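Local coordinates for endopolygalacturonase (Chondrostereum purpureum, PDB 1KCC), which probably hydrolyses alpha-1,4 links between galacturonosyl units within polygalacturonate chains, as a fungal glycoside hydrolase of family 28, at residues I227-T232 with T271-S276. Numbering follows the deposited sequence.
Sequences IKAQRT and TGAPFS. With GTR (beta-D-galactopyranuronic acid), chain B.
With CG1 turned beside the backbone N and anti to the carbonyl carbon (chi1 -51°), Ile227 has its CG2 methyl anti to N, while Phe275 holds CG anti to its carbonyl carbon (chi1 -59°), and these two choices lay the methyl over one face of the phenyl ring. CG2 of Ile227 sits 3.8 Å from the centroid of the Phe275 ring and 19° off its normal, a CH-pi contact displaced toward the rim. The ring atom nearest to CG2 of Ile227 is CZ of Phe275, at 3.6 Å. The two side chains run past each other in opposite directions. Ala229, two residues along the strand, meets the same ring obliquely, its CB 3.7 Å from CZ of Phe275. CB of Ala229 also lies 3.7 Å from CB of Ala273, so the Ala229 methyl packs against both the ring and Ala273, which lies just ahead of strand 275-280. Cutting Phe275 back to an alanine removes the ring, which is likely to leave CG2 of Ile227 and CB of Ala229 without the surface they pack on and open a gap in the buried interior. No direct hydrogen bond joins the segments; near the end of the contact a water bridges them, 2.8 Å from O of Arg231 and accepting from N of Gly272 (2.9 Å). Val238 of strand 237-244 touches both Ile227 and Phe275, and Ile202 packs on Ala229 from the neighbouring strand 197-202. Lys228 points the other way: beyond CG its chain is extended, and NZ gives a 2.9 Å hydrogen bond to carboxylate O6B of the bound galacturonic acid, with Asp174 as its salt-bridge partner. Strand 226-230 thus has apolar residues facing the core and a lysine facing the sugar, as in the right-handed parallel beta-helix of family 28 polygalacturonases, with its substrate cleft outside one parallel sheet.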
loop_
_atom_site.group_PDB
_atom_site.type_symbol
_atom_site.label_atom_id
_atom_site.label_comp_id
_atom_site.label_asym_id
_atom_site.label_seq_id
_atom_site.Cartn_x
_atom_site.Cartn_y
_atom_site.Cartn_z
ATOM N N ILE A 227 3.003 0.073 -12.281
ATOM C CA ILE A 227 1.621 -0.347 -12.584
ATOM C C ILE A 227 1.747 -1.732 -13.153
ATOM O O ILE A 227 2.364 -1.916 -14.214
ATOM C CB ILE A 227 0.883 0.603 -13.557
ATOM C CG1 ILE A 227 1.012 2.057 -13.048
ATOM C CG2 ILE A 227 -0.563 0.134 -13.714
ATOM C CD1 ILE A 227 0.301 3.037 -13.998
ATOM N N LYS A 228 1.236 -2.735 -12.415
ATOM C CA LYS A 228 1.396 -4.135 -12.777
ATOM C C LYS A 228 0.046 -4.766 -12.949
ATOM O O LYS A 228 -0.823 -4.664 -12.070
ATOM C CB LYS A 228 2.216 -4.899 -11.686
ATOM C CG LYS A 228 2.060 -4.438 -10.255
ATOM C CD LYS A 228 2.754 -5.419 -9.238
ATOM C CE LYS A 228 2.747 -4.732 -7.854
ATOM N NZ LYS A 228 3.168 -5.696 -6.795
ATOM N N ALA A 229 -0.157 -5.440 -14.071
ATOM C CA ALA A 229 -1.366 -6.234 -14.303
ATOM C C ALA A 229 -0.960 -7.660 -14.590
ATOM O O ALA A 229 -0.030 -7.908 -15.355
ATOM C CB ALA A 229 -2.203 -5.711 -15.456
ATOM N N GLN A 230 -1.698 -8.594 -13.977
ATOM C CA GLN A 230 -1.498 -9.978 -14.307
ATOM C C GLN A 230 -1.660 -10.190 -15.812
ATOM O O GLN A 230 -2.652 -9.745 -16.413
ATOM C CB GLN A 230 -2.561 -10.843 -13.563
ATOM C CG GLN A 230 -2.292 -10.728 -12.063
ATOM C CD GLN A 230 -3.343 -11.207 -11.111
ATOM O OE1 GLN A 230 -4.058 -12.111 -11.532
ATOM N NE2 GLN A 230 -3.448 -10.774 -9.882
ATOM N N ARG A 231 -0.706 -10.920 -16.386
ATOM C CA ARG A 231 -0.819 -11.253 -17.835
ATOM C C ARG A 231 -2.147 -11.815 -18.170
ATOM O O ARG A 231 -2.666 -11.554 -19.258
ATOM C CB ARG A 231 0.315 -12.229 -18.161
ATOM C CG ARG A 231 0.296 -12.632 -19.647
ATOM C CD ARG A 231 1.368 -13.654 -19.959
ATOM N NE ARG A 231 2.689 -13.093 -19.965
ATOM C CZ ARG A 231 3.653 -13.415 -19.113
ATOM N NH1 ARG A 231 3.487 -14.225 -18.065
ATOM N NH2 ARG A 231 4.888 -12.886 -19.255
ATOM N N THR A 232 -2.728 -12.655 -17.285
ATOM C CA THR A 232 -3.962 -13.355 -17.594
ATOM C C THR A 232 -5.247 -12.585 -17.282
ATOM O O THR A 232 -6.320 -13.120 -17.564
ATOM C CB THR A 232 -3.984 -14.702 -16.811
ATOM O OG1 THR A 232 -3.860 -14.384 -15.424
ATOM C CG2 THR A 232 -2.854 -15.600 -17.252
ATOM N N THR A 271 -3.598 -8.453 -22.719
ATOM C CA THR A 271 -4.404 -7.408 -23.375
ATOM C C THR A 271 -5.732 -7.141 -22.680
ATOM O O THR A 271 -6.510 -6.293 -23.145
ATOM C CB THR A 271 -4.673 -7.820 -24.863
ATOM O OG1 THR A 271 -5.412 -9.070 -24.811
ATOM C CG2 THR A 271 -3.366 -7.982 -25.608
ATOM N N GLY A 272 -6.019 -7.817 -21.566
ATOM C CA GLY A 272 -7.317 -7.720 -20.938
ATOM C C GLY A 272 -7.404 -6.781 -19.772
ATOM O O GLY A 272 -8.496 -6.719 -19.159
ATOM N N ALA A 273 -6.342 -6.047 -19.462
ATOM C CA ALA A 273 -6.349 -5.090 -18.343
ATOM C C ALA A 273 -5.824 -3.757 -18.849
ATOM O O ALA A 273 -4.772 -3.262 -18.411
ATOM C CB ALA A 273 -5.442 -5.617 -17.204
ATOM N N PRO A 274 -6.544 -3.136 -19.798
ATOM C CA PRO A 274 -6.027 -1.918 -20.438
ATOM C C PRO A 274 -5.656 -0.836 -19.422
ATOM O O PRO A 274 -6.360 -0.552 -18.471
ATOM C CB PRO A 274 -7.232 -1.431 -21.303
ATOM C CG PRO A 274 -8.409 -2.230 -20.806
ATOM C CD PRO A 274 -7.836 -3.561 -20.371
ATOM N N PHE A 275 -4.531 -0.178 -19.721
ATOM C CA PHE A 275 -4.051 0.984 -18.996
ATOM C C PHE A 275 -4.271 2.233 -19.842
ATOM O O PHE A 275 -3.908 2.232 -21.048
ATOM C CB PHE A 275 -2.566 0.950 -18.662
ATOM C CG PHE A 275 -2.109 -0.219 -17.819
ATOM C CD1 PHE A 275 -2.987 -1.029 -17.099
ATOM C CD2 PHE A 275 -0.729 -0.476 -17.760
ATOM C CE1 PHE A 275 -2.449 -2.072 -16.333
ATOM C CE2 PHE A 275 -0.207 -1.488 -16.980
ATOM C CZ PHE A 275 -1.095 -2.284 -16.280
ATOM N N SER A 276 -4.836 3.286 -19.261
ATOM C CA SER A 276 -5.015 4.520 -20.004
ATOM C C SER A 276 -4.730 5.725 -19.114
ATOM O O SER A 276 -4.845 5.679 -17.877
ATOM C CB SER A 276 -6.423 4.614 -20.574
ATOM O OG SER A 276 -7.382 4.480 -19.632
HETATM C C1 GTR B . 8.144 -10.557 -4.633
HETATM C C2 GTR B . 7.105 -11.289 -3.798
HETATM C C3 GTR B . 5.860 -11.377 -4.524
HETATM C C4 GTR B . 5.316 -9.974 -4.929
HETATM C C5 GTR B . 6.468 -9.294 -5.693
HETATM C C6 GTR B . 6.102 -7.866 -6.045
HETATM O O1 GTR B . 9.353 -10.438 -3.946
HETATM O O2 GTR B . 7.612 -12.600 -3.476
HETATM O O3 GTR B . 4.838 -12.043 -3.667
HETATM O O4 GTR B . 4.929 -9.240 -3.758
HETATM O O5 GTR B . 7.679 -9.242 -4.906
HETATM O O6A GTR B . 6.659 -6.877 -5.521
HETATM O O6B GTR B . 5.222 -7.763 -6.908
HETATM O O HOH W 1 -4.608 -9.648 -19.873
#